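DUF6844 domain-containing protein (Francisella tularensis subsp. tularensis, PDB 4QVR) is of unknown function but carries a DUF6844 domain and a signal sequence, and is therefore probably exported from the cytoplasm. Local coordinates at residues D136-A141 against G263-G268; D311-Y316 against W430-P435; S240-F245 against E376-S381; E152-I157 against G246-L251. All blocks are in the same frame, centred on the assembly; numbering follows the deposited sequence.

Contact 1: residues D136-A141 against G263-G268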
loop_
_atom_site.group_PDB
_atom_site.type_symbol
_atom_site.label_atom_id
_atom_site.label_comp_id
_atom_site.label_asym_id
_atom_site.label_seq_id
_atom_site.Cartn_x
_atom_site.Cartn_y
_atom_site.Cartn_z
ATOM N N ASP A 136 7.351 -9.014 13.312
ATOM C CA ASP A 136 6.014 -9.432 12.949
ATOM C C ASP A 136 5.020 -8.328 13.208
ATOM O O ASP A 136 4.100 -8.120 12.422
ATOM C CB ASP A 136 5.596 -10.677 13.757
ATOM C CG ASP A 136 6.323 -11.942 13.314
ATOM O OD1 ASP A 136 6.727 -12.027 12.131
ATOM O OD2 ASP A 136 6.455 -12.870 14.137
ATOM N N SER A 137 5.207 -7.626 14.324
ATOM C CA SER A 137 4.333 -6.561 14.700
ATOM C C SER A 137 4.498 -5.370 13.757
ATOM O O SER A 137 3.508 -4.747 13.355
ATOM C CB SER A 137 4.581 -6.149 16.152
ATOM O OG SER A 137 4.237 -7.192 17.024
ATOM N N ALA A 138 5.735 -5.074 13.386
ATOM C CA ALA A 138 6.005 -3.971 12.471
ATOM C C ALA A 138 5.425 -4.255 11.099
ATOM O O ALA A 138 4.851 -3.377 10.470
ATOM C CB ALA A 138 7.502 -3.696 12.384
ATOM N N GLN A 139 5.571 -5.480 10.621
ATOM C CA GLN A 139 5.030 -5.815 9.313
ATOM C C GLN A 139 3.502 -5.695 9.321
ATOM O O GLN A 139 2.914 -5.223 8.367
ATOM C CB GLN A 139 5.445 -7.212 8.917
ATOM C CG GLN A 139 4.824 -7.702 7.605
ATOM C CD GLN A 139 5.251 -6.890 6.420
ATOM O OE1 GLN A 139 6.203 -6.097 6.509
ATOM N NE2 GLN A 139 4.579 -7.090 5.280
ATOM N N LEU A 140 2.863 -6.144 10.396
ATOM C CA LEU A 140 1.420 -6.043 10.502
ATOM C C LEU A 140 1.012 -4.560 10.456
ATOM O O LEU A 140 0.035 -4.164 9.815
ATOM C CB LEU A 140 0.967 -6.668 11.816
ATOM C CG LEU A 140 -0.522 -6.489 12.097
ATOM C CD1 LEU A 140 -1.328 -7.288 11.101
ATOM C CD2 LEU A 140 -0.867 -6.920 13.500
ATOM N N ALA A 141 1.758 -3.747 11.183
ATOM C CA ALA A 141 1.508 -2.312 11.252
ATOM C C ALA A 141 1.590 -1.674 9.848
ATOM O O ALA A 141 0.770 -0.806 9.495
ATOM C CB ALA A 141 2.500 -1.667 12.216
ATOM N N GLY A 263 5.219 0.613 23.998
ATOM C CA GLY A 263 4.937 -0.798 23.753
ATOM C C GLY A 263 4.386 -1.140 22.369
ATOM O O GLY A 263 3.934 -2.261 22.162
ATOM N N ASN A 264 4.421 -0.195 21.429
ATOM C CA ASN A 264 3.952 -0.447 20.053
ATOM C C ASN A 264 4.962 -0.173 19.005
ATOM O O ASN A 264 5.960 0.528 19.232
ATOM C CB ASN A 264 2.777 0.469 19.709
ATOM C CG ASN A 264 1.544 0.154 20.515
ATOM O OD1 ASN A 264 1.115 -1.006 20.598
ATOM N ND2 ASN A 264 0.957 1.181 21.106
ATOM N N ALA A 265 4.682 -0.715 17.823
ATOM C CA ALA A 265 5.459 -0.429 16.650
ATOM C C ALA A 265 4.456 0.292 15.766
ATOM O O ALA A 265 3.347 -0.175 15.595
ATOM C CB ALA A 265 5.953 -1.690 15.980
ATOM N N ALA A 266 4.838 1.434 15.231
ATOM C CA ALA A 266 3.968 2.221 14.391
ATOM C C ALA A 266 4.690 2.479 13.058
ATOM O O ALA A 266 5.910 2.805 13.025
ATOM C CB ALA A 266 3.645 3.538 15.074
ATOM N N ILE A 267 3.963 2.294 11.974
ATOM C CA ILE A 267 4.513 2.515 10.640
ATOM C C ILE A 267 3.707 3.593 9.901
ATOM O O ILE A 267 2.482 3.583 9.931
ATOM C CB ILE A 267 4.389 1.224 9.773
ATOM C CG1 ILE A 267 5.246 0.065 10.287
ATOM C CG2 ILE A 267 4.752 1.481 8.332
ATOM C CD1 ILE A 267 6.728 0.198 10.054
ATOM N N GLY A 268 4.394 4.484 9.186
ATOM C CA GLY A 268 3.728 5.469 8.358
ATOM C C GLY A 268 4.119 5.188 6.913
ATOM O O GLY A 268 5.222 4.732 6.628
#
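Ile267 leans on Ala141 and on the turn of helix before it, and here the closest atoms of the two segments meet. Ile267 CG1 lies 3.8 Å from Ala141 CB, and the same Ile267 CG1 is 3.5 Å from the carbonyl oxygen Ala138 O. A chi1 of -66° sets this branch opposite the residue's own carbonyl carbon, and Ile267 CD1 carries on past Ala138 O at 4.1 Å. The methyl of Ala141 is wedged between that branch and the strand backbone, with Ala141 CB 3.8 Å from Ala265 O. One turn back the fit is slacker: Ala265 CB points at the helix and lies 4.2 Å from Ala138 CA, whose own methyl is turned aside (Ala138 CB to Ala265 CB 4.4 Å). The architecture is a helix laid on an antiparallel sheet. Helix 134-159 runs over strand 264-273, the middle of three strands, and with alanines at the interface the short axes come within 7.2 Å at an angle of 36°. Ala265 and Ile267 turn their side chains to this helix, whereas Ala266 points through to the other face, onto Ala94 and Leu98 of helix 94-108. Beyond Ala265 the pieces diverge toward solvent. Gly263 is exposed in the turn ahead of the strand, and Asp136 and Leu140 are exposed on the helix. Nearer the sheet Ser137 is buried, its OG bonded to Ser126 O and Asn133 O.

Contact 2: residues D311-Y316 against W430-P435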
loop_
_atom_site.group_PDB
_atom_site.type_symbol
_atom_site.label_atom_id
_atom_site.label_comp_id
_atom_site.label_asym_id
_atom_site.label_seq_id
_atom_site.Cartn_x
_atom_site.Cartn_y
_atom_site.Cartn_z
ATOM N N ASP A 311 19.998 1.892 8.190
ATOM C CA ASP A 311 19.385 2.689 7.140
ATOM C C ASP A 311 18.217 1.980 6.469
ATOM O O ASP A 311 17.432 2.628 5.796
ATOM C CB ASP A 311 20.421 3.083 6.067
ATOM C CG ASP A 311 21.541 3.987 6.613
ATOM O OD1 ASP A 311 21.247 4.825 7.489
ATOM O OD2 ASP A 311 22.710 3.856 6.148
HETATM N N MSE A 312 18.096 0.665 6.647
HETATM C CA MSE A 312 17.036 -0.093 5.991
HETATM C C MSE A 312 15.890 -0.446 6.878
HETATM O O MSE A 312 14.891 -0.999 6.411
HETATM C CB MSE A 312 17.563 -1.453 5.584
HETATM C CG MSE A 312 18.889 -1.429 4.850
HETATM SE SE MSE A 312 18.631 -1.088 2.943
HETATM C CE MSE A 312 17.088 -2.223 2.500
HETATM N N MSE A 313 16.016 -0.160 8.168
HETATM C CA MSE A 313 15.013 -0.577 9.130
HETATM C C MSE A 313 13.620 -0.060 8.900
HETATM O O MSE A 313 12.636 -0.714 9.302
HETATM C CB MSE A 313 15.436 -0.142 10.522
HETATM C CG MSE A 313 16.536 -1.033 11.071
HETATM SE SE MSE A 313 15.827 -2.768 11.739
HETATM C CE MSE A 313 15.209 -2.041 13.468
ATOM N N GLY A 314 13.521 1.096 8.246
ATOM C CA GLY A 314 12.233 1.755 8.035
ATOM C C GLY A 314 11.561 1.451 6.744
ATOM O O GLY A 314 10.455 1.909 6.515
ATOM N N ASP A 315 12.235 0.659 5.911
ATOM C CA ASP A 315 11.752 0.251 4.619
ATOM C C ASP A 315 10.820 -0.975 4.655
ATOM O O ASP A 315 11.236 -2.112 4.935
ATOM C CB ASP A 315 12.924 -0.072 3.719
ATOM C CG ASP A 315 13.771 1.166 3.371
ATOM O OD1 ASP A 315 13.215 2.296 3.303
ATOM O OD2 ASP A 315 15.000 0.985 3.121
ATOM N N TYR A 316 9.561 -0.716 4.319
ATOM C CA TYR A 316 8.513 -1.711 4.245
ATOM C C TYR A 316 7.781 -1.602 2.886
ATOM O O TYR A 316 7.793 -0.529 2.227
ATOM C CB TYR A 316 7.537 -1.479 5.393
ATOM C CG TYR A 316 8.072 -1.943 6.713
ATOM C CD1 TYR A 316 8.931 -1.152 7.451
ATOM C CD2 TYR A 316 7.742 -3.192 7.216
ATOM C CE1 TYR A 316 9.441 -1.594 8.664
ATOM C CE2 TYR A 316 8.256 -3.636 8.428
ATOM C CZ TYR A 316 9.114 -2.829 9.133
ATOM O OH TYR A 316 9.644 -3.255 10.330
ATOM N N TRP A 430 20.992 -7.529 4.854
ATOM C CA TRP A 430 21.564 -6.698 5.898
ATOM C C TRP A 430 21.194 -7.254 7.265
ATOM O O TRP A 430 20.304 -8.082 7.397
ATOM C CB TRP A 430 21.098 -5.253 5.761
ATOM C CG TRP A 430 19.599 -5.093 5.783
ATOM C CD1 TRP A 430 18.761 -5.128 4.703
ATOM C CD2 TRP A 430 18.765 -4.852 6.931
ATOM N NE1 TRP A 430 17.455 -4.933 5.097
ATOM C CE2 TRP A 430 17.430 -4.755 6.462
ATOM C CE3 TRP A 430 19.012 -4.697 8.292
ATOM C CZ2 TRP A 430 16.360 -4.518 7.315
ATOM C CZ3 TRP A 430 17.943 -4.474 9.143
ATOM C CH2 TRP A 430 16.628 -4.375 8.646
ATOM N N ARG A 431 21.864 -6.740 8.274
ATOM C CA ARG A 431 21.732 -7.209 9.620
ATOM C C ARG A 431 21.896 -6.026 10.544
ATOM O O ARG A 431 22.780 -5.185 10.367
ATOM C CB ARG A 431 22.846 -8.225 9.850
ATOM C CG ARG A 431 22.941 -8.842 11.229
ATOM C CD ARG A 431 24.122 -9.791 11.281
ATOM N NE ARG A 431 24.411 -10.255 12.639
ATOM C CZ ARG A 431 25.011 -9.506 13.556
ATOM N NH1 ARG A 431 25.248 -9.996 14.765
ATOM N NH2 ARG A 431 25.356 -8.249 13.275
ATOM N N TYR A 432 21.038 -5.949 11.531
ATOM C CA TYR A 432 21.102 -4.857 12.441
ATOM C C TYR A 432 20.809 -5.335 13.850
ATOM O O TYR A 432 19.743 -5.873 14.123
ATOM C CB TYR A 432 20.123 -3.771 12.005
ATOM C CG TYR A 432 20.104 -2.582 12.943
ATOM C CD1 TYR A 432 21.237 -1.805 13.120
ATOM C CD2 TYR A 432 18.952 -2.238 13.644
ATOM C CE1 TYR A 432 21.236 -0.727 13.976
ATOM C CE2 TYR A 432 18.936 -1.155 14.509
ATOM C CZ TYR A 432 20.083 -0.398 14.665
ATOM O OH TYR A 432 20.089 0.693 15.507
ATOM N N LYS A 433 21.778 -5.183 14.734
ATOM C CA LYS A 433 21.580 -5.554 16.129
ATOM C C LYS A 433 20.918 -4.358 16.774
ATOM O O LYS A 433 21.399 -3.241 16.628
ATOM C CB LYS A 433 22.892 -5.877 16.817
ATOM C CG LYS A 433 22.693 -6.510 18.186
ATOM C CD LYS A 433 23.951 -7.182 18.703
ATOM C CE LYS A 433 23.630 -8.024 19.930
ATOM N NZ LYS A 433 24.768 -8.875 20.391
ATOM N N LEU A 434 19.787 -4.575 17.435
ATOM C CA LEU A 434 19.081 -3.484 18.091
ATOM C C LEU A 434 19.962 -2.908 19.222
ATOM O O LEU A 434 20.660 -3.667 19.929
ATOM C CB LEU A 434 17.726 -3.961 18.611
ATOM C CG LEU A 434 16.743 -4.475 17.551
ATOM C CD1 LEU A 434 15.490 -5.029 18.219
ATOM C CD2 LEU A 434 16.377 -3.400 16.525
ATOM N N PRO A 435 19.968 -1.562 19.374
ATOM C CA PRO A 435 20.812 -0.927 20.390
ATOM C C PRO A 435 20.379 -1.279 21.803
ATOM O O PRO A 435 19.190 -1.215 22.108
ATOM C CB PRO A 435 20.614 0.570 20.121
ATOM C CG PRO A 435 19.272 0.663 19.503
ATOM C CD PRO A 435 19.147 -0.571 18.654
#
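Trp430 comes first along the strand and meets Met312 face on. Met312 CB sits 3.6 Å from the centroid of the five-membered ring, 20° off the normal, in a CH-pi contact, and its closest ring atom is Trp430 CE2. The indole reaches this place with chi1 at 57°, CG held in the crowded position between backbone N and carbonyl carbon. Met312 is a selenomethionine; the bends at chi2 and chi3 curl its chain round the pyrrole part and bring Met312 CE to 3.8 Å from Trp430 NE1. Met312 SE approaches the same ring obliquely, 4.8 Å from the centroid, a Met-aromatic contact. The other end of the indole is met at its edge by Met313, also a selenomethionine, whose SE is 3.6 Å from Trp430 CH2. Two residues on, Tyr432 lies on the same side of the strand; Met313 SE also approaches its CD2, at 3.7 Å and obliquely. Leu434, just past the strand, finishes the row, with CD2 3.5 Å from Met313 CE. Met313 threads past all three side chains, crossing each nearly at right angles. Met312 opens a type I turn that Asp315 N closes on Met312 O. Strand 424-433 is an outer strand of a four-stranded antiparallel sheet, paired with 440-448; Met312 touches Val445 and Tyr333 of that sheet, while Met313 reaches Val441 of strand 440-448 and Tyr134 of helix 134-159.

Contact 3: residues S240-F245 against E376-S381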
loop_
_atom_site.group_PDB
_atom_site.type_symbol
_atom_site.label_atom_id
_atom_site.label_comp_id
_atom_site.label_asym_id
_atom_site.label_seq_id
_atom_site.Cartn_x
_atom_site.Cartn_y
_atom_site.Cartn_z
ATOM N N SER A 240 -18.156 5.306 -9.302
ATOM C CA SER A 240 -17.084 5.890 -8.489
ATOM C C SER A 240 -16.123 4.882 -7.895
ATOM O O SER A 240 -14.914 5.040 -7.990
ATOM C CB SER A 240 -17.677 6.662 -7.317
ATOM O OG SER A 240 -18.170 7.896 -7.745
ATOM N N LEU A 241 -16.682 3.867 -7.247
ATOM C CA LEU A 241 -15.906 2.837 -6.587
ATOM C C LEU A 241 -15.128 1.971 -7.543
ATOM O O LEU A 241 -13.996 1.584 -7.245
ATOM C CB LEU A 241 -16.818 1.968 -5.736
ATOM C CG LEU A 241 -17.367 2.691 -4.502
ATOM C CD1 LEU A 241 -18.436 1.864 -3.784
ATOM C CD2 LEU A 241 -16.204 3.029 -3.581
ATOM N N THR A 242 -15.746 1.641 -8.672
ATOM C CA THR A 242 -15.091 0.841 -9.697
ATOM C C THR A 242 -13.878 1.590 -10.233
ATOM O O THR A 242 -12.874 1.001 -10.528
ATOM C CB THR A 242 -16.047 0.515 -10.863
ATOM O OG1 THR A 242 -17.100 -0.321 -10.381
ATOM C CG2 THR A 242 -15.335 -0.251 -11.952
ATOM N N THR A 243 -13.986 2.901 -10.363
ATOM C CA THR A 243 -12.890 3.679 -10.866
ATOM C C THR A 243 -11.775 3.663 -9.820
ATOM O O THR A 243 -10.621 3.424 -10.155
ATOM C CB THR A 243 -13.355 5.093 -11.217
ATOM O OG1 THR A 243 -14.289 5.008 -12.301
ATOM C CG2 THR A 243 -12.170 5.968 -11.639
ATOM N N GLY A 244 -12.156 3.869 -8.550
ATOM C CA GLY A 244 -11.245 3.827 -7.438
ATOM C C GLY A 244 -10.494 2.515 -7.251
ATOM O O GLY A 244 -9.278 2.534 -7.036
ATOM N N PHE A 245 -11.192 1.378 -7.292
ATOM C CA PHE A 245 -10.515 0.080 -7.170
ATOM C C PHE A 245 -9.628 -0.186 -8.380
ATOM O O PHE A 245 -8.537 -0.740 -8.231
ATOM C CB PHE A 245 -11.499 -1.072 -7.012
ATOM C CG PHE A 245 -12.167 -1.115 -5.680
ATOM C CD1 PHE A 245 -11.465 -1.506 -4.564
ATOM C CD2 PHE A 245 -13.499 -0.799 -5.540
ATOM C CE1 PHE A 245 -12.074 -1.566 -3.329
ATOM C CE2 PHE A 245 -14.108 -0.862 -4.304
ATOM C CZ PHE A 245 -13.393 -1.236 -3.200
ATOM N N GLU A 376 -13.614 -7.819 -10.909
ATOM C CA GLU A 376 -13.353 -7.943 -9.457
ATOM C C GLU A 376 -13.566 -6.617 -8.741
ATOM O O GLU A 376 -13.993 -6.592 -7.594
ATOM C CB GLU A 376 -11.955 -8.502 -9.170
ATOM C CG GLU A 376 -11.839 -10.002 -9.433
ATOM C CD GLU A 376 -10.474 -10.589 -9.082
ATOM O OE1 GLU A 376 -9.445 -9.904 -9.270
ATOM O OE2 GLU A 376 -10.435 -11.761 -8.636
ATOM N N ALA A 377 -13.261 -5.520 -9.431
ATOM C CA ALA A 377 -13.483 -4.189 -8.906
ATOM C C ALA A 377 -14.991 -3.927 -8.766
ATOM O O ALA A 377 -15.432 -3.326 -7.779
ATOM C CB ALA A 377 -12.843 -3.148 -9.811
ATOM N N LEU A 378 -15.774 -4.383 -9.749
ATOM C CA LEU A 378 -17.241 -4.208 -9.733
ATOM C C LEU A 378 -17.913 -4.982 -8.592
ATOM O O LEU A 378 -18.746 -4.442 -7.867
ATOM C CB LEU A 378 -17.838 -4.615 -11.078
ATOM C CG LEU A 378 -19.363 -4.720 -11.178
ATOM C CD1 LEU A 378 -20.029 -3.391 -10.867
ATOM C CD2 LEU A 378 -19.763 -5.227 -12.557
ATOM N N THR A 379 -17.514 -6.232 -8.411
ATOM C CA THR A 379 -18.070 -7.070 -7.365
ATOM C C THR A 379 -17.833 -6.458 -5.995
ATOM O O THR A 379 -18.712 -6.477 -5.144
ATOM C CB THR A 379 -17.461 -8.476 -7.436
ATOM O OG1 THR A 379 -17.561 -8.948 -8.783
ATOM C CG2 THR A 379 -18.186 -9.440 -6.494
HETATM N N MSE A 380 -16.650 -5.890 -5.788
HETATM C CA MSE A 380 -16.330 -5.265 -4.512
HETATM C C MSE A 380 -17.116 -4.002 -4.306
HETATM O O MSE A 380 -17.504 -3.691 -3.181
HETATM C CB MSE A 380 -14.865 -4.870 -4.443
HETATM C CG MSE A 380 -13.975 -6.062 -4.146
HETATM SE SE MSE A 380 -12.272 -5.285 -3.580
HETATM C CE MSE A 380 -12.857 -4.993 -1.732
ATOM N N SER A 381 -17.315 -3.235 -5.375
ATOM C CA SER A 381 -18.090 -2.003 -5.278
ATOM C C SER A 381 -19.570 -2.316 -5.005
ATOM O O SER A 381 -20.242 -1.591 -4.273
ATOM C CB SER A 381 -17.970 -1.188 -6.563
ATOM O OG SER A 381 -16.630 -0.868 -6.827
#
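Two helices, 224-246 and 374-385, pack here as an inclined pair running roughly against each other: their short axes approach to 8.4 Å with 132° between the N-to-C directions. Small residues let the backbones come near. Ala377 CB rests 3.7 Å from Phe245 CB. Ser381 is pressed against Leu241: the nearest pair is Leu241 CB and Ser381 OG at 3.0 Å, and Leu241 CB to Ser381 CB, at 3.5 Å, is tighter than usual carbon contact. On one flank is Phe245. Met380, a selenomethionine, crosses its ring at about a right angle: CB lies over one face, 4.2 Å from the centroid and displaced toward the rim, while Met380 SE comes in obliquely to 3.7 Å from Phe245 CE1, a Met-aromatic contact. The chain is stretched at chi2 and then bends at chi3 (82°), which keeps Met380 CE close to the same face, 3.9 Å from Phe245 CE1. Leu409 of helix 402-415 and Ile154 of helix 134-159 also touch Phe245, so the ring is shared among several helices. On the other flank, Thr242 lies near Leu378 and Ser381, but its hydroxyl is bonded to Ile238 O in its own helix. The hydroxyl of Ser381 likewise turns home. At the edge of the Phe245 ring, and too poorly angled to Thr242 N for a hydrogen bond, Ser381 OG donates to Ala377 O at 2.9 Å. That carbonyl also accepts from Ser381 N, and the two donors reach it from opposite faces of its plane, Ser381 OG tilted 32° out of it.

Contact 4: residues E152-I157 against G246-L251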
loop_
_atom_site.group_PDB
_atom_site.type_symbol
_atom_site.label_atom_id
_atom_site.label_comp_id
_atom_site.label_asym_id
_atom_site.label_seq_id
_atom_site.Cartn_x
_atom_site.Cartn_y
_atom_site.Cartn_z
ATOM N N GLU A 152 -8.379 5.258 1.784
ATOM C CA GLU A 152 -8.576 6.711 1.777
ATOM C C GLU A 152 -8.506 7.296 0.374
ATOM O O GLU A 152 -9.252 8.228 0.048
ATOM C CB GLU A 152 -7.611 7.391 2.745
ATOM C CG GLU A 152 -7.983 7.019 4.181
ATOM C CD GLU A 152 -7.136 7.673 5.242
ATOM O OE1 GLU A 152 -6.077 8.253 4.915
ATOM O OE2 GLU A 152 -7.533 7.582 6.428
ATOM N N TYR A 153 -7.625 6.746 -0.451
ATOM C CA TYR A 153 -7.530 7.133 -1.853
ATOM C C TYR A 153 -8.856 6.806 -2.558
ATOM O O TYR A 153 -9.410 7.642 -3.228
ATOM C CB TYR A 153 -6.362 6.436 -2.561
ATOM C CG TYR A 153 -6.436 6.583 -4.056
ATOM C CD1 TYR A 153 -6.114 7.779 -4.678
ATOM C CD2 TYR A 153 -6.825 5.532 -4.856
ATOM C CE1 TYR A 153 -6.210 7.929 -6.064
ATOM C CE2 TYR A 153 -6.921 5.676 -6.230
ATOM C CZ TYR A 153 -6.625 6.874 -6.827
ATOM O OH TYR A 153 -6.732 6.993 -8.204
ATOM N N ILE A 154 -9.378 5.599 -2.373
ATOM C CA ILE A 154 -10.647 5.224 -2.994
ATOM C C ILE A 154 -11.788 6.129 -2.549
ATOM O O ILE A 154 -12.590 6.595 -3.365
ATOM C CB ILE A 154 -10.970 3.742 -2.726
ATOM C CG1 ILE A 154 -9.946 2.877 -3.477
ATOM C CG2 ILE A 154 -12.382 3.399 -3.203
ATOM C CD1 ILE A 154 -9.989 1.413 -3.102
ATOM N N SER A 155 -11.829 6.406 -1.261
ATOM C CA SER A 155 -12.841 7.269 -0.675
ATOM C C SER A 155 -12.774 8.672 -1.291
ATOM O O SER A 155 -13.781 9.291 -1.584
ATOM C CB SER A 155 -12.611 7.342 0.840
ATOM O OG SER A 155 -13.620 8.088 1.489
ATOM N N PHE A 156 -11.562 9.151 -1.486
ATOM C CA PHE A 156 -11.310 10.447 -2.084
ATOM C C PHE A 156 -11.778 10.425 -3.545
ATOM O O PHE A 156 -12.432 11.342 -4.005
ATOM C CB PHE A 156 -9.821 10.755 -1.974
ATOM C CG PHE A 156 -9.456 12.083 -2.501
ATOM C CD1 PHE A 156 -9.314 12.278 -3.870
ATOM C CD2 PHE A 156 -9.245 13.148 -1.634
ATOM C CE1 PHE A 156 -8.990 13.522 -4.376
ATOM C CE2 PHE A 156 -8.916 14.399 -2.134
ATOM C CZ PHE A 156 -8.793 14.587 -3.507
ATOM N N ILE A 157 -11.441 9.374 -4.278
ATOM C CA ILE A 157 -11.925 9.240 -5.640
ATOM C C ILE A 157 -13.463 9.217 -5.698
ATOM O O ILE A 157 -14.058 9.871 -6.560
ATOM C CB ILE A 157 -11.362 7.975 -6.318
ATOM C CG1 ILE A 157 -9.883 8.158 -6.593
ATOM C CG2 ILE A 157 -12.079 7.689 -7.632
ATOM C CD1 ILE A 157 -9.582 9.385 -7.439
ATOM N N GLY A 246 -10.086 0.203 -9.572
ATOM C CA GLY A 246 -9.292 0.009 -10.789
ATOM C C GLY A 246 -7.962 0.787 -10.768
ATOM O O GLY A 246 -6.957 0.334 -11.303
ATOM N N ASN A 247 -7.953 1.953 -10.138
ATOM C CA ASN A 247 -6.753 2.780 -10.058
ATOM C C ASN A 247 -5.730 2.358 -9.017
ATOM O O ASN A 247 -4.655 2.948 -8.957
ATOM C CB ASN A 247 -7.147 4.215 -9.734
ATOM C CG ASN A 247 -7.948 4.864 -10.827
ATOM O OD1 ASN A 247 -8.157 4.282 -11.873
ATOM N ND2 ASN A 247 -8.398 6.087 -10.586
ATOM N N LEU A 248 -6.048 1.385 -8.163
ATOM C CA LEU A 248 -5.099 0.973 -7.132
ATOM C C LEU A 248 -3.770 0.593 -7.675
ATOM O O LEU A 248 -2.765 0.777 -7.024
ATOM C CB LEU A 248 -5.616 -0.196 -6.286
ATOM C CG LEU A 248 -6.637 0.155 -5.227
ATOM C CD1 LEU A 248 -6.978 -1.088 -4.420
ATOM C CD2 LEU A 248 -6.111 1.268 -4.345
ATOM N N SER A 249 -3.764 0.039 -8.864
ATOM C CA SER A 249 -2.541 -0.371 -9.508
ATOM C C SER A 249 -1.628 0.822 -9.778
ATOM O O SER A 249 -0.450 0.622 -10.065
ATOM C CB SER A 249 -2.876 -1.134 -10.791
ATOM O OG SER A 249 -3.807 -0.387 -11.560
ATOM N N GLY A 250 -2.152 2.047 -9.680
ATOM C CA GLY A 250 -1.344 3.275 -9.863
ATOM C C GLY A 250 -0.986 3.924 -8.526
ATOM O O GLY A 250 -0.195 4.856 -8.466
ATOM N N LEU A 251 -1.569 3.433 -7.445
ATOM C CA LEU A 251 -1.281 3.990 -6.106
ATOM C C LEU A 251 -0.050 3.248 -5.575
ATOM O O LEU A 251 -0.102 2.078 -5.268
ATOM C CB LEU A 251 -2.468 3.822 -5.172
ATOM C CG LEU A 251 -2.316 4.581 -3.854
ATOM C CD1 LEU A 251 -2.426 6.080 -4.087
ATOM C CD2 LEU A 251 -3.385 4.160 -2.889
#
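The ring of Tyr153 is gripped on both faces and at an edge. Over one face comes Leu251, with CD1 4.0 Å from Tyr153 CG. On the opposite face lies CG1 of Ile157, one helical turn on from the tyrosine, 3.5 Å above the ring plane near its rim. At the edge and in the plane is Asn247 CB, 3.8 Å from Tyr153 CE2. With CG anti to the backbone N (chi1 167°), the ring extends from the helix toward 246-251 and delivers its hydroxyl to Asn247. There Asn247 ND2 donates to Tyr153 OH at 3.0 Å, with an N-H...O angle of 147°, and the oxygen is only slightly out of the amide plane. Ring and amide are turned 44° against each other. The other end of that amide is fixed too, OD1 accepting from Lys278 NZ. Leu251 slides past the tyrosine in the reverse sense, its second methyl CD2 reaching Tyr153 CB at 3.8 Å. Beside this, the Ile154 and Leu248 side chains cross at about a right angle, Ile154 CD1 4.1 Å from Leu248 CD2. The contact thus fastens helix 134-159 to the short 3-10 turn that links helix 224-246 to strand 251-261. Tyr117 meets the tyrosine ring edge-to-face and Tyr273 of strand 264-273 lies nearly parallel to it, while Ile154 continues onto Leu241 of helix 224-246 and Ile405 of helix 402-415.

Overall arrangement
Helix 134-159 ties the set together: contact 1 uses its early turns and contact 4 its late ones, with centres 23 Å apart. Contacts 3 and 4 adjoin, centres 10 Å apart, and share a hydrophobic cluster in which Ile154 CD1 lies 3.6 Å from Phe245 CD1. At the other end contacts 1 and 2 touch through Tyr316, whose CE1 is 3.5 Å from Ile267 CD1. The two clusters are well separated: contacts 2 and 3 lie on opposite sides of the chain's centre, 37 Å between centres. In sequence, contact 4 is nested within the loop closed by contact 1, whereas contact 3 interlaces with all the others.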